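Local coordinates for protein trehalose-6-phosphate phosphatase (Candida albicans, PDB 5DXF) that belongs to glycosyltransferase family 20 and builds a GT-B architecture, in which two Rossmann-like domains lie next to each other, at residues L85-T89 against F183-Y187; L248-L252 against C271-L276; D426-S432 against S453-S458; V466-A470 against K502-V507. All blocks are in the same frame, centred on the assembly; numbering follows the deposited sequence.

The four contacts follow one another along the chain and none encloses another. Contacts 1 and 2 belong to the Rossmann-like half built on the nine-stranded mixed sheet. Their centres lie about 23 Å apart and they do not touch. Contacts 3 and 4 belong to the other half. Contact 3 pairs two strands of the parallel sheet 428-430, 455-458, 471-473, and the loop of contact 4 joins the last two of these. The two contacts meet where Leu455 CD2 lies 4.1 Å from Leu467 CD1. The centres of contacts 1 and 3 are about 36 Å apart, on opposite sides of the chain's centre. The set therefore samples sheet and helix packing in both halves of a GT-B fold.

Contact 1: L85-T89 against F183-Y187; sequences LIAWT and FNEAY
Tyr187 OH reaches the backbone of the strand where Ala87 passes into Trp88, and it is hydrogen-bonded to the carbonyl O of Met37. A weaker bond runs from the same hydroxyl to Thr38 O. The setting is a Rossmann-like domain. Strand 84-88 lies between strands 34-37 and 136-138 of the mixed sheet, and helix 173-194 packs against the sheet. The short segments run close to antiparallel, at 152°, with axes 9.6 Å apart. The helix backbone thus stays well off the strand, and long aromatic side chains fill the distance. The Tyr187 ring reaches the strand at Ile86, Ala87 and Trp88. Its edge meets the beta carbon of Trp88, with CE2 3.7 Å from CB of Trp88. At the opposite edge of the ring, Tyr187 CD1 is 4.3 Å from CG2 of Ile86, a looser apolar contact. Val36 and Val138, from the two neighbouring strands, also touch the tyrosine. With its hydroxyl bonded, this phenol brings a polar atom into a buried layer without leaving it unpaired.

Phe183 lies one helical turn before Tyr187. Its ring and the indole of Trp88 form an offset edge-to-face pair, the edge of Phe183 turned to the face of the indole, with planes at 79°. The centroid of the Trp88 six-membered ring is 5.3 Å from that of the Phe183 ring. Trp88 CG is anti to the backbone N (chi1 161°), which swings the indole toward the helix. Trp148 of helix 147-160 meets both aromatics. The pair is closest where Phe183 CE1 stands over the rim of the indole, 3.4 Å from Trp88 CE3.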
loop_
_atom_site.group_PDB
_atom_site.type_symbol
_atom_site.label_atom_id
_atom_site.label_comp_id
_atom_site.label_asym_id
_atom_site.label_seq_id
_atom_site.Cartn_x
_atom_site.Cartn_y
_atom_site.Cartn_z
ATOM N N LEU A 85 -14.393 -14.118 2.146
ATOM C CA LEU A 85 -13.970 -12.827 1.630
ATOM C C LEU A 85 -15.138 -12.006 1.116
ATOM O O LEU A 85 -15.920 -12.466 0.296
ATOM C CB LEU A 85 -12.942 -13.023 0.516
ATOM C CG LEU A 85 -12.273 -11.769 -0.027
ATOM C CD1 LEU A 85 -11.898 -10.851 1.117
ATOM C CD2 LEU A 85 -11.054 -12.131 -0.847
ATOM N N ILE A 86 -15.243 -10.785 1.626
ATOM C CA ILE A 86 -16.306 -9.871 1.253
ATOM C C ILE A 86 -15.744 -8.661 0.523
ATOM O O ILE A 86 -14.976 -7.906 1.089
ATOM C CB ILE A 86 -17.023 -9.382 2.518
ATOM C CG1 ILE A 86 -17.709 -10.550 3.218
ATOM C CG2 ILE A 86 -18.025 -8.292 2.194
ATOM C CD1 ILE A 86 -18.453 -10.157 4.471
ATOM N N ALA A 87 -16.157 -8.469 -0.722
ATOM C CA ALA A 87 -15.648 -7.382 -1.547
ATOM C C ALA A 87 -16.507 -7.089 -2.776
ATOM O O ALA A 87 -17.434 -7.816 -3.089
ATOM C CB ALA A 87 -14.210 -7.646 -1.943
ATOM N N TRP A 88 -16.187 -6.009 -3.467
ATOM C CA TRP A 88 -16.887 -5.617 -4.685
ATOM C C TRP A 88 -15.877 -5.617 -5.808
ATOM O O TRP A 88 -14.680 -5.626 -5.557
ATOM C CB TRP A 88 -17.472 -4.213 -4.535
ATOM C CG TRP A 88 -17.827 -3.531 -5.833
ATOM C CD1 TRP A 88 -18.916 -3.763 -6.596
ATOM C CD2 TRP A 88 -17.090 -2.493 -6.493
ATOM N NE1 TRP A 88 -18.909 -2.948 -7.694
ATOM C CE2 TRP A 88 -17.795 -2.158 -7.652
ATOM C CE3 TRP A 88 -15.901 -1.820 -6.216
ATOM C CZ2 TRP A 88 -17.354 -1.186 -8.531
ATOM C CZ3 TRP A 88 -15.470 -0.862 -7.089
ATOM C CH2 TRP A 88 -16.191 -0.551 -8.228
ATOM N N THR A 89 -16.368 -5.654 -7.038
ATOM C CA THR A 89 -15.530 -5.482 -8.211
ATOM C C THR A 89 -16.199 -4.615 -9.277
ATOM O O THR A 89 -17.277 -4.966 -9.747
ATOM C CB THR A 89 -15.301 -6.841 -8.837
ATOM O OG1 THR A 89 -16.540 -7.293 -9.398
ATOM C CG2 THR A 89 -14.865 -7.810 -7.771
ATOM N N PHE A 183 -22.558 2.001 -1.443
ATOM C CA PHE A 183 -21.447 1.049 -1.395
ATOM C C PHE A 183 -21.363 0.347 -0.042
ATOM O O PHE A 183 -21.428 -0.898 0.051
ATOM C CB PHE A 183 -20.141 1.791 -1.689
ATOM C CG PHE A 183 -18.987 0.903 -2.066
ATOM C CD1 PHE A 183 -18.810 0.516 -3.380
ATOM C CD2 PHE A 183 -18.049 0.503 -1.122
ATOM C CE1 PHE A 183 -17.748 -0.281 -3.747
ATOM C CE2 PHE A 183 -16.975 -0.300 -1.487
ATOM C CZ PHE A 183 -16.828 -0.690 -2.805
ATOM N N ASN A 184 -21.219 1.154 1.009
ATOM C CA ASN A 184 -21.195 0.624 2.375
ATOM C C ASN A 184 -22.444 -0.192 2.737
ATOM O O ASN A 184 -22.355 -1.225 3.410
ATOM C CB ASN A 184 -21.030 1.765 3.381
ATOM C CG ASN A 184 -19.637 2.371 3.356
ATOM O OD1 ASN A 184 -18.799 2.071 4.209
ATOM N ND2 ASN A 184 -19.386 3.236 2.382
ATOM N N GLU A 185 -23.606 0.282 2.291
ATOM C CA GLU A 185 -24.881 -0.388 2.554
ATOM C C GLU A 185 -24.927 -1.780 1.947
ATOM O O GLU A 185 -25.430 -2.724 2.561
ATOM C CB GLU A 185 -26.044 0.447 2.012
ATOM C CG GLU A 185 -26.650 1.398 3.026
ATOM C CD GLU A 185 -27.758 2.238 2.431
ATOM O OE1 GLU A 185 -28.040 2.069 1.225
ATOM O OE2 GLU A 185 -28.343 3.065 3.161
ATOM N N ALA A 186 -24.407 -1.893 0.731
ATOM C CA ALA A 186 -24.342 -3.173 0.051
ATOM C C ALA A 186 -23.370 -4.095 0.774
ATOM O O ALA A 186 -23.662 -5.287 0.946
ATOM C CB ALA A 186 -23.941 -2.988 -1.399
ATOM N N TYR A 187 -22.235 -3.550 1.220
ATOM C CA TYR A 187 -21.296 -4.373 1.989
ATOM C C TYR A 187 -21.985 -4.950 3.235
ATOM O O TYR A 187 -22.020 -6.176 3.405
ATOM C CB TYR A 187 -20.030 -3.586 2.357
ATOM C CG TYR A 187 -18.936 -3.741 1.316
ATOM C CD1 TYR A 187 -17.635 -4.064 1.673
ATOM C CD2 TYR A 187 -19.225 -3.604 -0.035
ATOM C CE1 TYR A 187 -16.652 -4.218 0.713
ATOM C CE2 TYR A 187 -18.252 -3.758 -0.998
ATOM C CZ TYR A 187 -16.968 -4.064 -0.624
ATOM O OH TYR A 187 -16.005 -4.212 -1.598
#

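Contact 2: L248-L252 against C271-L276; sequences LDGML and CCARVL
Helix 244-251 ends just before Leu252, and the end of helix 262-274 lies beside it, the backbones coming nearest at Leu248 and Cys272 with a CA to CA distance of 6.7 Å. Strand 256-259 comes between the two helices in the chain. The contact is a helix-helix seam of the Rossmann-like domain that holds the mixed sheet. It is made by apolar side chains, and no hydrogen bond crosses it.

Leu248 carries much of the seam. Its two methyls fork against the last turn of the partner helix. CD1 lies 4.0 Å from CB of Cys271, while CD2 lies 3.7 Å from CB of Val275 and next to the backbone of Cys271. The branch carbon CG of Leu248 meets the sulfur of Cys272. That sulfur also receives Leu252, just past the end of the first helix, with Leu252 CD2 3.8 Å from Cys272 SG. The thiol thus rests against two leucines, one in the helix and one just after it. Cys272 SG is anti to the carbonyl carbon (chi1 -78°), an orientation that brings it to this pair.

Phe268 and Phe238 also touch Leu248. Val285 of strand 284-287 touches Leu252 and Cys272, so the seam also rests on the sheet. Leu276 follows the second helix and folds its side chain back over the first. Its CD1 passes near CB of Leu248 and the backbone N of Asp249. Leu252 and Leu276 reach toward each other tip to tip, with CD1 of Leu252 3.9 Å from CD1 of Leu276.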
loop_
_atom_site.group_PDB
_atom_site.type_symbol
_atom_site.label_atom_id
_atom_site.label_comp_id
_atom_site.label_asym_id
_atom_site.label_seq_id
_atom_site.Cartn_x
_atom_site.Cartn_y
_atom_site.Cartn_z
ATOM N N LEU A 248 -15.880 9.521 11.165
ATOM C CA LEU A 248 -15.341 9.229 12.491
ATOM C C LEU A 248 -16.232 8.280 13.309
ATOM O O LEU A 248 -15.761 7.270 13.868
ATOM C CB LEU A 248 -15.157 10.534 13.253
ATOM C CG LEU A 248 -13.852 10.715 14.014
ATOM C CD1 LEU A 248 -12.668 10.494 13.095
ATOM C CD2 LEU A 248 -13.806 12.103 14.610
ATOM N N ASP A 249 -17.514 8.646 13.393
ATOM C CA ASP A 249 -18.562 7.779 13.935
ATOM C C ASP A 249 -18.343 6.387 13.389
ATOM O O ASP A 249 -17.886 5.508 14.116
ATOM C CB ASP A 249 -19.952 8.296 13.553
ATOM C CG ASP A 249 -21.076 7.470 14.131
ATOM O OD1 ASP A 249 -21.237 7.447 15.372
ATOM O OD2 ASP A 249 -21.821 6.871 13.327
ATOM N N GLY A 250 -18.628 6.235 12.094
ATOM C CA GLY A 250 -18.423 5.005 11.345
ATOM C C GLY A 250 -17.244 4.176 11.807
ATOM O O GLY A 250 -17.386 2.991 12.104
ATOM N N MET A 251 -16.082 4.811 11.905
ATOM C CA MET A 251 -14.875 4.109 12.322
ATOM C C MET A 251 -14.944 3.646 13.772
ATOM O O MET A 251 -14.375 2.607 14.121
ATOM C CB MET A 251 -13.643 4.992 12.118
ATOM C CG MET A 251 -13.296 5.245 10.661
ATOM S SD MET A 251 -11.759 6.175 10.455
ATOM C CE MET A 251 -12.400 7.825 10.165
ATOM N N LEU A 252 -15.647 4.395 14.616
ATOM C CA LEU A 252 -15.672 4.077 16.048
ATOM C C LEU A 252 -16.430 2.817 16.445
ATOM O O LEU A 252 -16.589 2.544 17.631
ATOM C CB LEU A 252 -16.258 5.249 16.824
ATOM C CG LEU A 252 -15.245 6.368 17.055
ATOM C CD1 LEU A 252 -15.868 7.504 17.841
ATOM C CD2 LEU A 252 -14.021 5.813 17.764
ATOM N N CYS A 271 -8.545 13.597 16.271
ATOM C CA CYS A 271 -9.791 13.767 15.525
ATOM C C CYS A 271 -11.010 13.342 16.332
ATOM O O CYS A 271 -12.008 14.061 16.381
ATOM C CB CYS A 271 -9.749 12.974 14.218
ATOM S SG CYS A 271 -8.878 13.775 12.858
ATOM N N CYS A 272 -10.927 12.171 16.956
ATOM C CA CYS A 272 -12.027 11.656 17.763
ATOM C C CYS A 272 -12.342 12.579 18.936
ATOM O O CYS A 272 -13.507 12.753 19.294
ATOM C CB CYS A 272 -11.713 10.247 18.272
ATOM S SG CYS A 272 -11.930 8.945 17.040
ATOM N N ALA A 273 -11.318 13.180 19.531
ATOM C CA ALA A 273 -11.568 14.084 20.652
ATOM C C ALA A 273 -12.090 15.458 20.208
ATOM O O ALA A 273 -12.857 16.093 20.931
ATOM C CB ALA A 273 -10.310 14.247 21.491
ATOM N N ARG A 274 -11.682 15.922 19.030
ATOM C CA ARG A 274 -12.019 17.285 18.605
ATOM C C ARG A 274 -13.320 17.373 17.803
ATOM O O ARG A 274 -14.174 18.208 18.095
ATOM C CB ARG A 274 -10.864 17.889 17.795
ATOM C CG ARG A 274 -9.552 17.955 18.565
ATOM C CD ARG A 274 -8.715 19.180 18.215
ATOM N NE ARG A 274 -7.376 19.066 18.787
ATOM C CZ ARG A 274 -6.269 18.878 18.077
ATOM N NH1 ARG A 274 -6.327 18.807 16.756
ATOM N NH2 ARG A 274 -5.097 18.774 18.689
ATOM N N VAL A 275 -13.464 16.523 16.793
ATOM C CA VAL A 275 -14.667 16.520 15.967
ATOM C C VAL A 275 -15.853 15.934 16.737
ATOM O O VAL A 275 -16.963 16.468 16.694
ATOM C CB VAL A 275 -14.446 15.725 14.665
ATOM C CG1 VAL A 275 -15.707 15.697 13.827
ATOM C CG2 VAL A 275 -13.287 16.320 13.875
ATOM N N LEU A 276 -15.611 14.835 17.445
ATOM C CA LEU A 276 -16.627 14.233 18.304
ATOM C C LEU A 276 -16.313 14.491 19.776
ATOM O O LEU A 276 -15.176 14.795 20.131
ATOM C CB LEU A 276 -16.739 12.730 18.034
ATOM C CG LEU A 276 -17.476 12.315 16.757
ATOM C CD1 LEU A 276 -17.571 10.801 16.626
ATOM C CD2 LEU A 276 -18.859 12.941 16.723
#

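Contact 3: D426-S432 against S453-S458; sequences DLALITS and SPLILS
The beta-alpha-beta unit formed by strand 428-430, helix 439-447 and strand 455-458 brings these two strands together as parallel neighbours. Their axes lie 4.9 Å apart and diverge by only 2°. Ala428 bonds on both sides, through its N and its O, in the way of a parallel pair. Ala428 N bonds to Pro454 O (3.1 Å), and Ile456 N returns to Ala428 O in a nearly straight bond of 173°. Ile430 N then bonds to Ile456 O (2.9 Å). The next bond, Ser458 N to Ile430 O, is bent and weak. Beyond it a side chain takes over: Ser458 OG donates to Ser432 O (3.0 Å), and it also bonds to Phe460 N.

Side chains pack on both faces. Ala428, Ile430, Leu455 and Leu457 share one. There Leu455 CD1 meets Ala428 CB, and Ile430 and Leu457 lie side by side, with Ile430 CB 3.6 Å from Leu457 CD1. Phe444 of helix 439-447 covers Ala428 and Leu455. On the other face Leu429 CD1 lies 3.6 Å from Ile456 CB. Leu429 CG is anti to the backbone N (chi1 -175°), and its branch leans across to Ile456. Ile485 of helix 478-489 touches both. A buried parallel sheet with helices on both faces is typical of the Rossmann-like domains of GT-B proteins.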
loop_
_atom_site.group_PDB
_atom_site.type_symbol
_atom_site.label_atom_id
_atom_site.label_comp_id
_atom_site.label_asym_id
_atom_site.label_seq_id
_atom_site.Cartn_x
_atom_site.Cartn_y
_atom_site.Cartn_z
ATOM N N ASP A 426 21.461 -1.917 -8.225
ATOM C CA ASP A 426 22.566 -1.487 -7.402
ATOM C C ASP A 426 22.092 -0.448 -6.391
ATOM O O ASP A 426 22.794 -0.113 -5.453
ATOM C CB ASP A 426 23.685 -0.920 -8.274
ATOM C CG ASP A 426 24.244 -1.943 -9.254
ATOM O OD1 ASP A 426 24.921 -2.899 -8.819
ATOM O OD2 ASP A 426 24.009 -1.783 -10.465
ATOM N N LEU A 427 20.888 0.063 -6.604
ATOM C CA LEU A 427 20.291 1.039 -5.706
ATOM C C LEU A 427 18.777 0.945 -5.696
ATOM O O LEU A 427 18.167 0.579 -6.679
ATOM C CB LEU A 427 20.699 2.448 -6.116
ATOM C CG LEU A 427 20.851 3.503 -5.029
ATOM C CD1 LEU A 427 20.584 4.881 -5.582
ATOM C CD2 LEU A 427 19.947 3.238 -3.848
ATOM N N ALA A 428 18.177 1.298 -4.579
ATOM C CA ALA A 428 16.756 1.466 -4.503
ATOM C C ALA A 428 16.541 2.848 -3.939
ATOM O O ALA A 428 17.218 3.237 -3.013
ATOM C CB ALA A 428 16.147 0.424 -3.602
ATOM N N LEU A 429 15.622 3.600 -4.519
ATOM C CA LEU A 429 15.328 4.945 -4.025
ATOM C C LEU A 429 13.828 5.123 -3.813
ATOM O O LEU A 429 13.047 5.084 -4.763
ATOM C CB LEU A 429 15.863 6.014 -4.989
ATOM C CG LEU A 429 15.739 7.488 -4.582
ATOM C CD1 LEU A 429 16.176 7.683 -3.137
ATOM C CD2 LEU A 429 16.557 8.378 -5.517
ATOM N N ILE A 430 13.432 5.308 -2.557
ATOM C CA ILE A 430 12.034 5.574 -2.227
ATOM C C ILE A 430 11.892 7.014 -1.747
ATOM O O ILE A 430 12.519 7.404 -0.763
ATOM C CB ILE A 430 11.506 4.605 -1.149
ATOM C CG1 ILE A 430 11.790 3.154 -1.546
ATOM C CG2 ILE A 430 10.021 4.826 -0.901
ATOM C CD1 ILE A 430 11.260 2.781 -2.913
ATOM N N THR A 431 11.069 7.796 -2.445
ATOM C CA THR A 431 10.948 9.234 -2.192
ATOM C C THR A 431 9.511 9.636 -1.869
ATOM O O THR A 431 9.120 10.789 -2.059
ATOM C CB THR A 431 11.432 10.049 -3.404
ATOM O OG1 THR A 431 10.772 9.575 -4.586
ATOM C CG2 THR A 431 12.928 9.894 -3.585
ATOM N N SER A 432 8.734 8.675 -1.382
ATOM C CA SER A 432 7.317 8.882 -1.099
ATOM C C SER A 432 7.054 10.095 -0.211
ATOM O O SER A 432 7.676 10.251 0.838
ATOM C CB SER A 432 6.735 7.632 -0.448
ATOM O OG SER A 432 6.731 6.546 -1.358
ATOM N N SER A 453 22.735 -4.558 -2.110
ATOM C CA SER A 453 22.649 -3.201 -2.641
ATOM C C SER A 453 21.878 -2.282 -1.687
ATOM O O SER A 453 20.892 -2.698 -1.075
ATOM C CB SER A 453 22.004 -3.202 -4.028
ATOM O OG SER A 453 22.907 -3.699 -5.002
ATOM N N PRO A 454 22.341 -1.025 -1.553
ATOM C CA PRO A 454 21.772 -0.045 -0.618
ATOM C C PRO A 454 20.359 0.448 -0.950
ATOM O O PRO A 454 19.941 0.565 -2.114
ATOM C CB PRO A 454 22.766 1.123 -0.691
ATOM C CG PRO A 454 23.428 0.983 -2.003
ATOM C CD PRO A 454 23.536 -0.496 -2.234
ATOM N N LEU A 455 19.630 0.741 0.122
ATOM C CA LEU A 455 18.294 1.305 0.043
ATOM C C LEU A 455 18.275 2.703 0.648
ATOM O O LEU A 455 18.701 2.903 1.787
ATOM C CB LEU A 455 17.290 0.406 0.765
ATOM C CG LEU A 455 15.942 1.055 1.087
ATOM C CD1 LEU A 455 15.143 1.297 -0.185
ATOM C CD2 LEU A 455 15.155 0.212 2.077
ATOM N N ILE A 456 17.793 3.668 -0.124
ATOM C CA ILE A 456 17.601 5.020 0.376
ATOM C C ILE A 456 16.111 5.269 0.582
ATOM O O ILE A 456 15.295 5.029 -0.315
ATOM C CB ILE A 456 18.186 6.075 -0.576
ATOM C CG1 ILE A 456 19.648 5.754 -0.887
ATOM C CG2 ILE A 456 18.071 7.463 0.035
ATOM C CD1 ILE A 456 20.334 6.811 -1.726
ATOM N N LEU A 457 15.767 5.745 1.774
ATOM C CA LEU A 457 14.380 5.825 2.201
ATOM C C LEU A 457 13.984 7.243 2.594
ATOM O O LEU A 457 14.711 7.931 3.315
ATOM C CB LEU A 457 14.141 4.865 3.372
ATOM C CG LEU A 457 12.806 4.122 3.395
ATOM C CD1 LEU A 457 12.601 3.410 2.075
ATOM C CD2 LEU A 457 12.763 3.131 4.549
ATOM N N SER A 458 12.829 7.677 2.101
ATOM C CA SER A 458 12.270 8.966 2.483
ATOM C C SER A 458 11.872 8.890 3.947
ATOM O O SER A 458 11.365 7.866 4.401
ATOM C CB SER A 458 11.067 9.329 1.609
ATOM O OG SER A 458 10.380 10.459 2.117
#

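Contact 4: V466-A470 against K502-V507; sequences VLKDA and KLYEKV
Leu467 and Leu503 carry the apolar part of this contact, which sets the loop between strands 455-458 and 471-473 against helix 493-509 in a Rossmann-like domain. The loop is tightly folded. Leu467 is the centre of an inverse gamma turn and also starts a type I beta turn that ends at Ala470. The folded chain presents Leu467 and Ala470 to the same helix side chain. Leu503 CD2 lies 3.7 Å from CB of Ala470 and 4.0 Å from CB of Leu467. One helical turn later Val507 continues the apolar strip, with CG2 3.7 Å from CD2 of Leu467. Helix 439-447 adds to the same layer: Leu442 touches Leu467 and Val507, and Val445 touches Leu503 and Val507.

Lys506 is both apolar and polar. Its CG lies 4.0 Å from CD2 of Leu467, so the aliphatic stem passes slantwise over the leucine. The chain bends at chi2 (56°) and again at chi4 (61°), which curls the amino end round to the backbone of Val466. There Lys506 NZ gives a weak hydrogen bond of 3.4 Å to Val466 O.

Opposite charges lie near each other at the other end of the contact. Asp469 OD1 and Lys502 NZ are 4.9 Å apart, too far for a direct bond. Attraction there is probably modest, since both side chains are exposed. The chemistry is thus layered. Buried leucine, valine and alanine make the firm part. Lys506 adds one weak polar bond at the exposed margin, and Asp469 and Lys502 add at most a long-range attraction.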
loop_
_atom_site.group_PDB
_atom_site.type_symbol
_atom_site.label_atom_id
_atom_site.label_comp_id
_atom_site.label_asym_id
_atom_site.label_seq_id
_atom_site.Cartn_x
_atom_site.Cartn_y
_atom_site.Cartn_z
ATOM N N VAL A 466 9.764 1.427 10.463
ATOM C CA VAL A 466 10.227 0.088 10.822
ATOM C C VAL A 466 11.702 -0.133 10.482
ATOM O O VAL A 466 12.432 -0.740 11.266
ATOM C CB VAL A 466 9.363 -1.016 10.146
ATOM C CG1 VAL A 466 7.897 -0.795 10.480
ATOM C CG2 VAL A 466 9.565 -1.057 8.633
ATOM N N LEU A 467 12.146 0.380 9.335
ATOM C CA LEU A 467 13.531 0.218 8.906
ATOM C C LEU A 467 14.359 1.424 9.338
ATOM O O LEU A 467 14.834 2.196 8.502
ATOM C CB LEU A 467 13.609 0.022 7.386
ATOM C CG LEU A 467 12.758 -1.108 6.793
ATOM C CD1 LEU A 467 13.044 -1.271 5.310
ATOM C CD2 LEU A 467 12.981 -2.421 7.531
ATOM N N LYS A 468 14.535 1.573 10.649
ATOM C CA LYS A 468 15.220 2.729 11.223
ATOM C C LYS A 468 16.671 2.862 10.769
ATOM O O LYS A 468 17.174 3.972 10.598
ATOM C CB LYS A 468 15.167 2.669 12.756
ATOM C CG LYS A 468 13.892 3.238 13.363
ATOM C CD LYS A 468 14.036 3.436 14.867
ATOM C CE LYS A 468 13.835 2.136 15.629
ATOM N NZ LYS A 468 14.535 2.159 16.947
ATOM N N ASP A 469 17.339 1.732 10.567
ATOM C CA ASP A 469 18.766 1.732 10.249
ATOM C C ASP A 469 19.063 2.052 8.784
ATOM O O ASP A 469 20.218 2.261 8.414
ATOM C CB ASP A 469 19.381 0.379 10.615
ATOM C CG ASP A 469 19.640 0.240 12.102
ATOM O OD1 ASP A 469 20.319 1.121 12.669
ATOM O OD2 ASP A 469 19.161 -0.745 12.703
ATOM N N ALA A 470 18.025 2.089 7.955
ATOM C CA ALA A 470 18.196 2.392 6.538
ATOM C C ALA A 470 18.681 3.821 6.340
ATOM O O ALA A 470 18.428 4.691 7.175
ATOM C CB ALA A 470 16.893 2.170 5.783
ATOM N N LYS A 502 21.207 -5.959 8.780
ATOM C CA LYS A 502 20.300 -5.268 9.696
ATOM C C LYS A 502 18.889 -5.132 9.129
ATOM O O LYS A 502 17.908 -5.556 9.757
ATOM C CB LYS A 502 20.855 -3.881 10.040
ATOM C CG LYS A 502 22.243 -3.901 10.665
ATOM C CD LYS A 502 22.790 -2.499 10.882
ATOM C CE LYS A 502 24.159 -2.553 11.546
ATOM N NZ LYS A 502 24.183 -1.894 12.883
ATOM N N LEU A 503 18.798 -4.556 7.933
ATOM C CA LEU A 503 17.511 -4.344 7.281
ATOM C C LEU A 503 16.803 -5.653 6.947
ATOM O O LEU A 503 15.581 -5.738 7.029
ATOM C CB LEU A 503 17.683 -3.530 6.000
ATOM C CG LEU A 503 18.275 -2.132 6.150
ATOM C CD1 LEU A 503 18.422 -1.478 4.786
ATOM C CD2 LEU A 503 17.405 -1.289 7.063
ATOM N N TYR A 504 17.572 -6.669 6.572
ATOM C CA TYR A 504 16.994 -7.945 6.168
ATOM C C TYR A 504 16.328 -8.631 7.349
ATOM O O TYR A 504 15.153 -8.990 7.270
ATOM C CB TYR A 504 18.053 -8.854 5.549
ATOM C CG TYR A 504 17.523 -10.158 5.007
ATOM C CD1 TYR A 504 16.819 -10.205 3.810
ATOM C CD2 TYR A 504 17.738 -11.345 5.686
ATOM C CE1 TYR A 504 16.338 -11.407 3.311
ATOM C CE2 TYR A 504 17.264 -12.546 5.199
ATOM C CZ TYR A 504 16.566 -12.573 4.014
ATOM O OH TYR A 504 16.099 -13.778 3.544
ATOM N N GLU A 505 17.054 -8.804 8.450
ATOM C CA GLU A 505 16.426 -9.409 9.624
ATOM C C GLU A 505 15.336 -8.499 10.201
ATOM O O GLU A 505 14.378 -8.987 10.802
ATOM C CB GLU A 505 17.465 -9.760 10.699
ATOM C CG GLU A 505 18.638 -8.814 10.812
ATOM C CD GLU A 505 19.433 -9.058 12.072
ATOM O OE1 GLU A 505 20.102 -10.110 12.169
ATOM O OE2 GLU A 505 19.377 -8.195 12.975
ATOM N N LYS A 506 15.457 -7.186 9.998
ATOM C CA LYS A 506 14.407 -6.281 10.464
ATOM C C LYS A 506 13.106 -6.493 9.687
ATOM O O LYS A 506 12.015 -6.419 10.254
ATOM C CB LYS A 506 14.838 -4.818 10.359
ATOM C CG LYS A 506 13.919 -3.872 11.125
ATOM C CD LYS A 506 13.822 -4.277 12.595
ATOM C CE LYS A 506 12.811 -3.431 13.356
ATOM N NZ LYS A 506 11.436 -3.562 12.798
ATOM N N VAL A 507 13.232 -6.754 8.388
ATOM C CA VAL A 507 12.090 -7.065 7.533
ATOM C C VAL A 507 11.528 -8.442 7.872
ATOM O O VAL A 507 10.311 -8.626 7.944
ATOM C CB VAL A 507 12.476 -7.019 6.035
ATOM C CG1 VAL A 507 11.370 -7.607 5.172
ATOM C CG2 VAL A 507 12.770 -5.591 5.611
#